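Local atomic coordinates of iron transport multicopper oxidase FET3 (Saccharomyces cerevisiae, PDB entry 1ZPU), a protein that oxidises ferrous to ferric iron at the cell surface with four copper ions, passing it to the permease FTR1 for high-affinity uptake. Residues Y112-K117 with H144-D149; E313-I318 with D377-I382; I449-D454 with L475-D480. All coordinates share one frame; numbering follows the deposited sequence.

Contact 1 (Y112-K117 with H144-D149); sequences YEDGMK and HDLVTD
The backbone N of Val147 donates to the carboxylate of Asp114, mainly to OD2 at 3.1 Å with an N-H...O angle of 160°, using the syn lone pair, on the side of the other oxygen. A weak second bond runs from the same N to OD1 at 3.4 Å. This is the familiar pairing of an acidic side chain with the N-H groups in the first turn of a helix, which have no carbonyl partner earlier in the helix; here it is helix 147-154, with Leu146 at the N-cap position. The acid comes from a different cupredoxin domain: Asp114 follows a short 3-10 turn in the first plastocyanin-like domain, whereas the helix belongs to the second. The helix dipole would probably strengthen the attraction.

The first torsion of Asp114 (chi1 -72°) sets CG beside its own backbone N and opposite the carbonyl carbon, and from there the carboxylate points at the helix start. OD2 also passes Leu146 CB at 3.7 Å, the two side chains crossing at about a right angle, and Trp11 of strand 2-14 touches both. OD1 forms a salt bridge with Arg22, so one carboxylate serves a helix end and a guanidinium group. Were an alanine here, the Val147 N-H would probably lose its side-chain acceptor and Arg22 the charge that matches it, weakening the tie between the two domains.

Van der Waals contacts of Val147 CG2 complete the contact. This branch turns toward segment 112-117, meeting Asp114 OD1 at 3.5 Å, while the valine also touches Trp467 of helix 466-470, in the third domain. Glu113 bends at chi2 (-83°) and leads its carboxylate off toward Lys117, a long salt bridge; what stays by the helix is its CB, 3.8 Å from Val147 CG2.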
loop_
_atom_site.group_PDB
_atom_site.type_symbol
_atom_site.label_atom_id
_atom_site.label_comp_id
_atom_site.label_asym_id
_atom_site.label_seq_id
_atom_site.Cartn_x
_atom_site.Cartn_y
_atom_site.Cartn_z
ATOM N N TYR A 112 1.559 -1.905 11.032
ATOM C CA TYR A 112 1.653 -0.474 10.664
ATOM C C TYR A 112 0.502 0.433 11.135
ATOM O O TYR A 112 0.732 1.606 11.419
ATOM C CB TYR A 112 2.062 -0.199 9.209
ATOM C CG TYR A 112 0.975 -0.097 8.160
ATOM C CD1 TYR A 112 0.233 1.080 7.975
ATOM C CD2 TYR A 112 0.741 -1.158 7.292
ATOM C CE1 TYR A 112 -0.741 1.165 6.971
ATOM C CE2 TYR A 112 -0.210 -1.090 6.304
ATOM C CZ TYR A 112 -0.945 0.062 6.138
ATOM O OH TYR A 112 -1.888 0.055 5.131
ATOM N N GLU A 113 -0.718 -0.093 11.231
ATOM C CA GLU A 113 -1.799 0.658 11.885
ATOM C C GLU A 113 -1.441 1.077 13.294
ATOM O O GLU A 113 -1.895 2.100 13.755
ATOM C CB GLU A 113 -3.125 -0.107 11.924
ATOM C CG GLU A 113 -4.034 0.187 10.724
ATOM C CD GLU A 113 -4.873 1.458 10.851
ATOM O OE1 GLU A 113 -4.388 2.549 11.246
ATOM O OE2 GLU A 113 -6.061 1.363 10.524
ATOM N N ASP A 114 -0.626 0.291 13.978
ATOM C CA ASP A 114 -0.250 0.619 15.337
ATOM C C ASP A 114 0.949 1.564 15.398
ATOM O O ASP A 114 1.584 1.701 16.450
ATOM C CB ASP A 114 -0.033 -0.660 16.158
ATOM C CG ASP A 114 -1.355 -1.397 16.473
ATOM O OD1 ASP A 114 -2.448 -0.780 16.373
ATOM O OD2 ASP A 114 -1.304 -2.598 16.832
ATOM N N GLY A 115 1.261 2.210 14.272
ATOM C CA GLY A 115 2.175 3.358 14.273
ATOM C C GLY A 115 3.463 3.238 13.478
ATOM O O GLY A 115 4.137 4.254 13.243
ATOM N N MET A 116 3.812 2.019 13.057
ATOM C CA MET A 116 5.104 1.766 12.387
ATOM C C MET A 116 5.048 2.113 10.898
ATOM O O MET A 116 4.899 1.229 10.035
ATOM C CB MET A 116 5.559 0.326 12.613
ATOM C CG MET A 116 6.926 0.003 12.124
ATOM S SD MET A 116 7.423 -1.652 12.720
ATOM C CE MET A 116 8.805 -1.978 11.648
ATOM N N LYS A 117 5.185 3.402 10.607
ATOM C CA LYS A 117 5.016 3.916 9.254
ATOM C C LYS A 117 5.530 5.358 9.199
ATOM O O LYS A 117 5.510 6.073 10.198
ATOM C CB LYS A 117 3.548 3.853 8.832
ATOM C CG LYS A 117 2.618 4.669 9.735
ATOM C CD LYS A 117 1.170 4.183 9.677
ATOM C CE LYS A 117 0.162 5.298 10.003
ATOM N NZ LYS A 117 -1.182 4.723 10.347
ATOM N N HIS A 144 -8.634 2.700 18.697
ATOM C CA HIS A 144 -8.352 2.789 20.126
ATOM C C HIS A 144 -7.842 1.489 20.703
ATOM O O HIS A 144 -7.341 1.454 21.815
ATOM C CB HIS A 144 -9.616 3.193 20.854
ATOM C CG HIS A 144 -9.896 4.652 20.763
ATOM N ND1 HIS A 144 -10.738 5.306 21.641
ATOM C CD2 HIS A 144 -9.405 5.596 19.928
ATOM C CE1 HIS A 144 -10.769 6.590 21.331
ATOM N NE2 HIS A 144 -9.973 6.788 20.295
ATOM N N ASP A 145 -8.003 0.411 19.954
ATOM C CA ASP A 145 -7.472 -0.867 20.343
ATOM C C ASP A 145 -6.382 -1.265 19.365
ATOM O O ASP A 145 -6.444 -0.926 18.187
ATOM C CB ASP A 145 -8.583 -1.916 20.360
ATOM C CG ASP A 145 -9.674 -1.604 21.391
ATOM O OD1 ASP A 145 -9.599 -2.108 22.552
ATOM O OD2 ASP A 145 -10.610 -0.851 21.034
ATOM N N LEU A 146 -5.385 -1.987 19.861
ATOM C CA LEU A 146 -4.309 -2.515 19.034
ATOM C C LEU A 146 -4.839 -3.551 18.061
ATOM O O LEU A 146 -5.837 -4.217 18.321
ATOM C CB LEU A 146 -3.242 -3.166 19.902
ATOM C CG LEU A 146 -2.490 -2.322 20.923
ATOM C CD1 LEU A 146 -3.287 -2.191 22.229
ATOM C CD2 LEU A 146 -1.196 -3.029 21.186
ATOM N N VAL A 147 -4.152 -3.694 16.935
ATOM C CA VAL A 147 -4.582 -4.623 15.909
ATOM C C VAL A 147 -4.611 -6.061 16.423
ATOM O O VAL A 147 -5.556 -6.790 16.159
ATOM C CB VAL A 147 -3.754 -4.446 14.665
ATOM C CG1 VAL A 147 -4.212 -5.375 13.587
ATOM C CG2 VAL A 147 -3.931 -3.053 14.200
ATOM N N THR A 148 -3.606 -6.441 17.199
ATOM C CA THR A 148 -3.567 -7.762 17.806
ATOM C C THR A 148 -4.887 -8.141 18.484
ATOM O O THR A 148 -5.390 -9.260 18.285
ATOM C CB THR A 148 -2.334 -7.895 18.736
ATOM O OG1 THR A 148 -1.239 -8.409 17.962
ATOM C CG2 THR A 148 -2.596 -8.814 19.955
ATOM N N ASP A 149 -5.453 -7.195 19.240
ATOM C CA ASP A 149 -6.721 -7.401 19.946
ATOM C C ASP A 149 -7.960 -7.438 19.044
ATOM O O ASP A 149 -8.847 -8.292 19.224
ATOM C CB ASP A 149 -6.857 -6.379 21.065
ATOM C CG ASP A 149 -5.880 -6.644 22.191
ATOM O OD1 ASP A 149 -5.563 -7.836 22.417
ATOM O OD2 ASP A 149 -5.424 -5.683 22.847
#

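Contact 2 (E313-I318 with D377-I382)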
loop_
_atom_site.group_PDB
_atom_site.type_symbol
_atom_site.label_atom_id
_atom_site.label_comp_id
_atom_site.label_asym_id
_atom_site.label_seq_id
_atom_site.Cartn_x
_atom_site.Cartn_y
_atom_site.Cartn_z
ATOM N N GLU A 313 -0.347 -6.183 -27.190
ATOM C CA GLU A 313 -1.100 -7.335 -26.699
ATOM C C GLU A 313 -0.332 -8.141 -25.641
ATOM O O GLU A 313 0.850 -8.438 -25.818
ATOM C CB GLU A 313 -1.599 -8.215 -27.854
ATOM C CG GLU A 313 -2.705 -7.561 -28.701
ATOM C CD GLU A 313 -3.987 -7.258 -27.910
ATOM O OE1 GLU A 313 -4.978 -8.000 -28.091
ATOM O OE2 GLU A 313 -4.014 -6.285 -27.113
ATOM N N PRO A 314 -1.011 -8.480 -24.532
ATOM C CA PRO A 314 -0.404 -9.153 -23.385
ATOM C C PRO A 314 0.072 -10.555 -23.715
ATOM O O PRO A 314 -0.654 -11.318 -24.349
ATOM C CB PRO A 314 -1.557 -9.257 -22.378
ATOM C CG PRO A 314 -2.619 -8.356 -22.878
ATOM C CD PRO A 314 -2.453 -8.248 -24.339
ATOM N N ASP A 315 1.280 -10.886 -23.271
ATOM C CA ASP A 315 1.825 -12.234 -23.412
ATOM C C ASP A 315 1.279 -13.167 -22.343
ATOM O O ASP A 315 1.238 -14.386 -22.517
ATOM C CB ASP A 315 3.345 -12.189 -23.310
ATOM C CG ASP A 315 3.969 -11.340 -24.389
ATOM O OD1 ASP A 315 3.743 -11.642 -25.582
ATOM O OD2 ASP A 315 4.678 -10.373 -24.046
ATOM N N HIS A 316 0.853 -12.577 -21.237
ATOM C CA HIS A 316 0.444 -13.319 -20.073
ATOM C C HIS A 316 -0.742 -12.591 -19.452
ATOM O O HIS A 316 -0.608 -11.446 -19.009
ATOM C CB HIS A 316 1.619 -13.367 -19.087
ATOM C CG HIS A 316 1.480 -14.397 -18.014
ATOM N ND1 HIS A 316 0.282 -15.008 -17.708
ATOM C CD2 HIS A 316 2.386 -14.899 -17.144
ATOM C CE1 HIS A 316 0.460 -15.855 -16.710
ATOM N NE2 HIS A 316 1.728 -15.804 -16.347
ATOM N N VAL A 317 -1.905 -13.243 -19.434
ATOM C CA VAL A 317 -3.096 -12.673 -18.787
ATOM C C VAL A 317 -3.424 -13.417 -17.502
ATOM O O VAL A 317 -3.619 -14.630 -17.502
ATOM C CB VAL A 317 -4.330 -12.643 -19.722
ATOM C CG1 VAL A 317 -5.537 -12.033 -19.006
ATOM C CG2 VAL A 317 -4.019 -11.857 -20.976
ATOM N N ILE A 318 -3.463 -12.673 -16.405
ATOM C CA ILE A 318 -3.895 -13.198 -15.115
ATOM C C ILE A 318 -5.306 -12.658 -14.810
ATOM O O ILE A 318 -5.488 -11.451 -14.661
ATOM C CB ILE A 318 -2.894 -12.792 -13.992
ATOM C CG1 ILE A 318 -1.485 -13.274 -14.339
ATOM C CG2 ILE A 318 -3.334 -13.324 -12.637
ATOM C CD1 ILE A 318 -0.385 -12.644 -13.525
ATOM N N ASP A 377 10.808 -10.789 -20.587
ATOM C CA ASP A 377 10.390 -9.394 -20.800
ATOM C C ASP A 377 8.925 -9.249 -21.170
ATOM O O ASP A 377 8.521 -8.233 -21.734
ATOM C CB ASP A 377 11.257 -8.711 -21.871
ATOM C CG ASP A 377 12.435 -7.925 -21.286
ATOM O OD1 ASP A 377 12.267 -7.256 -20.238
ATOM O OD2 ASP A 377 13.532 -7.954 -21.905
ATOM N N GLU A 378 8.132 -10.256 -20.843
ATOM C CA GLU A 378 6.770 -10.332 -21.339
ATOM C C GLU A 378 5.879 -9.218 -20.843
ATOM O O GLU A 378 6.098 -8.656 -19.762
ATOM C CB GLU A 378 6.145 -11.674 -20.991
ATOM C CG GLU A 378 5.995 -11.967 -19.511
ATOM C CD GLU A 378 5.257 -13.278 -19.254
ATOM O OE1 GLU A 378 5.061 -14.065 -20.217
ATOM O OE2 GLU A 378 4.873 -13.526 -18.087
ATOM N N ILE A 379 4.864 -8.897 -21.637
ATOM C CA ILE A 379 3.854 -7.938 -21.216
ATOM C C ILE A 379 2.764 -8.688 -20.444
ATOM O O ILE A 379 2.122 -9.603 -20.973
ATOM C CB ILE A 379 3.308 -7.147 -22.424
ATOM C CG1 ILE A 379 4.368 -6.150 -22.903
ATOM C CG2 ILE A 379 1.994 -6.429 -22.070
ATOM C CD1 ILE A 379 4.408 -5.972 -24.407
ATOM N N VAL A 380 2.588 -8.308 -19.182
ATOM C CA VAL A 380 1.635 -8.959 -18.281
ATOM C C VAL A 380 0.395 -8.094 -18.085
ATOM O O VAL A 380 0.489 -6.884 -17.926
ATOM C CB VAL A 380 2.265 -9.254 -16.894
ATOM C CG1 VAL A 380 1.273 -9.973 -15.981
ATOM C CG2 VAL A 380 3.529 -10.085 -17.040
ATOM N N GLU A 381 -0.767 -8.734 -18.099
ATOM C CA GLU A 381 -2.026 -8.061 -17.856
ATOM C C GLU A 381 -2.748 -8.745 -16.702
ATOM O O GLU A 381 -2.940 -9.967 -16.709
ATOM C CB GLU A 381 -2.876 -8.070 -19.127
ATOM C CG GLU A 381 -4.347 -7.750 -18.938
ATOM C CD GLU A 381 -5.097 -7.650 -20.262
ATOM O OE1 GLU A 381 -4.863 -6.673 -21.012
ATOM O OE2 GLU A 381 -5.929 -8.543 -20.558
ATOM N N ILE A 382 -3.129 -7.951 -15.704
ATOM C CA ILE A 382 -3.931 -8.437 -14.588
ATOM C C ILE A 382 -5.368 -7.971 -14.774
ATOM O O ILE A 382 -5.649 -6.783 -14.863
ATOM C CB ILE A 382 -3.369 -7.977 -13.215
ATOM C CG1 ILE A 382 -2.070 -8.710 -12.911
ATOM C CG2 ILE A 382 -4.349 -8.267 -12.097
ATOM C CD1 ILE A 382 -1.238 -8.064 -11.820
#
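Ile379 N donates to Asp315 OD2 at 2.8 Å, nearly straight and on the anti lone pair, away from the other oxygen. Ile379 O accepts twice: Asp315 N lies in the carbonyl plane at 2.8 Å, and His316 N, at 3.2 Å, is tilted from that plane. Asp315 thus clasps Ile379 with both backbone and side chain just before regular pairing begins. From His316 onward the strands exchange ordinary bonds, Glu381 N to His316 O and then Ile318 N to Glu381 O.

These bonds join two neighbouring parallel strands, 316-326 and 379-386; the axes of segments 316-318 and 379-382 approach to 4.8 Å at an angle of 17°. This parallel pair is part of the cupredoxin Greek-key sandwich, in the third domain of a multicopper oxidase. On the face carrying His316, Ile318, Val380 and Ile382, Ile318 CD1 meets Val380 CG1 at 4.0 Å, and Phe372 and Leu374 of strand 371-374 pack against this face.

Where the two strands begin, Glu378 brings OE2 to the edge of the His316 ring, in its plane and beside CD2, with carboxylate and ring turned 67° apart. CG of Glu378 sits between its backbone N and carbonyl carbon (chi1 63°), which sends the otherwise extended chain across toward the histidine. OE2 is held in turn by the backbone N of Glu375.

On the other face Glu381 extends alongside Pro314, CB to CB 3.7 Å. Its OE2 runs beside both methyls of Val317, the two side chains pointing the same way. Further out, a salt bridge from OE1 to Arg450 of strand 446-452 fixes the end of the glutamate, and the proline rests on that same arginine.

Contact 3 (I449-D454 with L475-D480). With NAG (2-acetamido-2-deoxy-beta-D-glucopyranose), chain B.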
loop_
_atom_site.group_PDB
_atom_site.type_symbol
_atom_site.label_atom_id
_atom_site.label_comp_id
_atom_site.label_asym_id
_atom_site.label_seq_id
_atom_site.Cartn_x
_atom_site.Cartn_y
_atom_site.Cartn_z
ATOM N N ILE A 449 -5.016 -3.822 -15.618
ATOM C CA ILE A 449 -3.726 -3.156 -15.584
ATOM C C ILE A 449 -2.728 -3.941 -16.405
ATOM O O ILE A 449 -2.856 -5.156 -16.545
ATOM C CB ILE A 449 -3.193 -2.989 -14.149
ATOM C CG1 ILE A 449 -3.106 -4.347 -13.441
ATOM C CG2 ILE A 449 -4.067 -2.034 -13.375
ATOM C CD1 ILE A 449 -2.348 -4.300 -12.117
ATOM N N ARG A 450 -1.743 -3.234 -16.953
ATOM C CA ARG A 450 -0.675 -3.845 -17.736
ATOM C C ARG A 450 0.684 -3.294 -17.344
ATOM O O ARG A 450 0.820 -2.107 -17.027
ATOM C CB ARG A 450 -0.903 -3.626 -19.229
ATOM C CG ARG A 450 -1.937 -4.536 -19.819
ATOM C CD ARG A 450 -1.921 -4.426 -21.311
ATOM N NE ARG A 450 -3.253 -4.678 -21.837
ATOM C CZ ARG A 450 -3.631 -4.440 -23.084
ATOM N NH1 ARG A 450 -2.773 -3.943 -23.963
ATOM N NH2 ARG A 450 -4.873 -4.702 -23.447
ATOM N N PHE A 451 1.684 -4.171 -17.374
ATOM C CA PHE A 451 3.072 -3.801 -17.102
ATOM C C PHE A 451 4.025 -4.782 -17.772
ATOM O O PHE A 451 3.639 -5.905 -18.075
ATOM C CB PHE A 451 3.347 -3.718 -15.588
ATOM C CG PHE A 451 3.313 -5.052 -14.879
ATOM C CD1 PHE A 451 4.491 -5.724 -14.583
ATOM C CD2 PHE A 451 2.107 -5.622 -14.493
ATOM C CE1 PHE A 451 4.461 -6.941 -13.925
ATOM C CE2 PHE A 451 2.073 -6.833 -13.829
ATOM C CZ PHE A 451 3.248 -7.494 -13.544
ATOM N N LYS A 452 5.264 -4.351 -17.994
ATOM C CA LYS A 452 6.304 -5.190 -18.577
ATOM C C LYS A 452 7.089 -5.896 -17.476
ATOM O O LYS A 452 7.491 -5.272 -16.504
ATOM C CB LYS A 452 7.250 -4.327 -19.410
ATOM C CG LYS A 452 8.111 -5.106 -20.388
ATOM C CD LYS A 452 9.186 -4.221 -20.973
ATOM C CE LYS A 452 9.938 -4.936 -22.058
ATOM N NZ LYS A 452 10.944 -4.024 -22.647
ATOM N N ALA A 453 7.313 -7.193 -17.624
ATOM C CA ALA A 453 8.147 -7.911 -16.667
ATOM C C ALA A 453 9.625 -7.644 -16.961
ATOM O O ALA A 453 10.322 -8.461 -17.568
ATOM C CB ALA A 453 7.836 -9.395 -16.687
ATOM N N ASP A 454 10.086 -6.474 -16.540
ATOM C CA ASP A 454 11.456 -6.057 -16.782
ATOM C C ASP A 454 12.193 -5.851 -15.466
ATOM O O ASP A 454 13.223 -5.186 -15.413
ATOM C CB ASP A 454 11.482 -4.782 -17.636
ATOM C CG ASP A 454 10.717 -3.608 -16.999
ATOM O OD1 ASP A 454 10.854 -2.483 -17.519
ATOM O OD2 ASP A 454 9.984 -3.788 -15.999
ATOM N N LEU A 475 -1.646 -12.406 -3.932
ATOM C CA LEU A 475 -1.022 -13.397 -4.803
ATOM C C LEU A 475 0.421 -13.010 -5.098
ATOM O O LEU A 475 0.795 -11.846 -4.948
ATOM C CB LEU A 475 -1.809 -13.585 -6.098
ATOM C CG LEU A 475 -2.075 -12.420 -7.037
ATOM C CD1 LEU A 475 -0.847 -12.101 -7.841
ATOM C CD2 LEU A 475 -3.177 -12.849 -7.961
ATOM N N VAL A 476 1.224 -13.983 -5.519
ATOM C CA VAL A 476 2.660 -13.780 -5.651
ATOM C C VAL A 476 3.127 -13.888 -7.103
ATOM O O VAL A 476 2.838 -14.871 -7.796
ATOM C CB VAL A 476 3.445 -14.774 -4.767
ATOM C CG1 VAL A 476 4.944 -14.566 -4.916
ATOM C CG2 VAL A 476 3.022 -14.649 -3.319
ATOM N N LEU A 477 3.849 -12.868 -7.554
ATOM C CA LEU A 477 4.422 -12.845 -8.896
ATOM C C LEU A 477 5.927 -13.094 -8.856
ATOM O O LEU A 477 6.659 -12.359 -8.207
ATOM C CB LEU A 477 4.144 -11.500 -9.563
ATOM C CG LEU A 477 2.680 -11.134 -9.806
ATOM C CD1 LEU A 477 2.605 -9.818 -10.532
ATOM C CD2 LEU A 477 1.937 -12.197 -10.606
ATOM N N VAL A 478 6.386 -14.129 -9.545
ATOM C CA VAL A 478 7.812 -14.394 -9.648
ATOM C C VAL A 478 8.254 -14.011 -11.059
ATOM O O VAL A 478 7.926 -14.695 -12.038
ATOM C CB VAL A 478 8.137 -15.879 -9.340
ATOM C CG1 VAL A 478 9.619 -16.151 -9.489
ATOM C CG2 VAL A 478 7.689 -16.232 -7.947
ATOM N N GLU A 479 8.981 -12.903 -11.151
ATOM C CA GLU A 479 9.461 -12.367 -12.418
ATOM C C GLU A 479 10.793 -13.002 -12.815
ATOM O O GLU A 479 11.741 -12.982 -12.032
ATOM C CB GLU A 479 9.640 -10.876 -12.260
ATOM C CG GLU A 479 9.323 -10.066 -13.482
ATOM C CD GLU A 479 8.802 -8.690 -13.107
ATOM O OE1 GLU A 479 7.845 -8.625 -12.301
ATOM O OE2 GLU A 479 9.348 -7.681 -13.609
ATOM N N ASP A 480 10.871 -13.515 -14.043
ATOM C CA ASP A 480 11.927 -14.453 -14.471
ATOM C C ASP A 480 12.924 -14.854 -13.378
ATOM O O ASP A 480 13.942 -14.191 -13.174
ATOM C CB ASP A 480 12.641 -14.016 -15.773
ATOM C CG ASP A 480 13.478 -12.771 -15.598
ATOM O OD1 ASP A 480 13.156 -11.953 -14.712
ATOM O OD2 ASP A 480 14.459 -12.610 -16.355
HETATM C C1 NAG B . 15.357 -2.682 -13.824
HETATM C C2 NAG B . 14.325 -1.789 -14.515
HETATM C C3 NAG B . 14.409 -1.879 -16.036
HETATM C C4 NAG B . 15.852 -1.673 -16.515
HETATM C C5 NAG B . 16.808 -2.555 -15.691
HETATM C C6 NAG B . 18.266 -2.326 -16.063
HETATM C C7 NAG B . 12.279 -1.180 -13.335
HETATM C C8 NAG B . 10.975 -1.663 -12.771
HETATM N N2 NAG B . 12.975 -2.073 -14.058
HETATM O O3 NAG B . 13.580 -0.878 -16.578
HETATM O O4 NAG B . 15.973 -1.884 -17.918
HETATM O O5 NAG B . 16.641 -2.307 -14.298
HETATM O O6 NAG B . 18.610 -0.989 -15.774
HETATM O O7 NAG B . 12.653 -0.017 -13.118
#
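Phe451 and Leu477 approach from opposite directions, CZ of the ring meeting the CD1 branch of the leucine obliquely at 3.9 Å. The ring reaches inward because its CG lies between the backbone N and the carbonyl carbon (chi1 69°).

Glu479 crosses the phenylalanine obliquely. Its OE1 comes to the ring edge, near the ring plane and 4.1 Å from CE1, while the carboxylate plane is turned 44° from the ring. The glutamate chain bends at chi2 and lays CG against Ala453 CB at 3.6 Å, beside the inverse gamma turn centred on that alanine. Both carboxylate oxygens of this buried acid have partners: OE1 accepts from His399 NE2, whose ring also meets that of Phe451, and OE2 takes the backbone N of Asn455. Asp454 N is near OE2 too, but its angle is too poor for a bond.

Beyond the turn, Asp454 faces the sugar on Asn67. Two weak hydrogen bonds join them, N-acetylglucosamine N2 to Asp454 O at 3.4 Å and O3 to Asp454 OD1 at 3.3 Å; Tyr97 OH holds the same sugar.

The axes of strand segments 449-452 and 475-479 come no nearer than 11.9 Å, 28° from parallel, with no hydrogen bond between them. Side chains meeting between two sheets in this way are typical of a cupredoxin beta-sandwich, here the copper-binding third domain.

Overall arrangement
From the N terminus, the chain first closes contact 1, spanning 26 residues, which brings the loop before strand 117-123 of the first plastocyanin-like domain against a helix that follows the first strand of the second. Contacts 2 and 3 follow in series, so no loop nests in or crosses another. Contact 2 spans 58 residues and pairs strands within one sheet of the third domain; contact 3 spans 20 and joins that sheet to the facing one. These two touch, Val380 N probably bonding to Phe451 O across neighbouring strands 379-386 and 446-452. Contact 1 lies on the opposite side of the chain's centre, its centre 37 Å from that of contact 2 and 31 Å from that of contact 3.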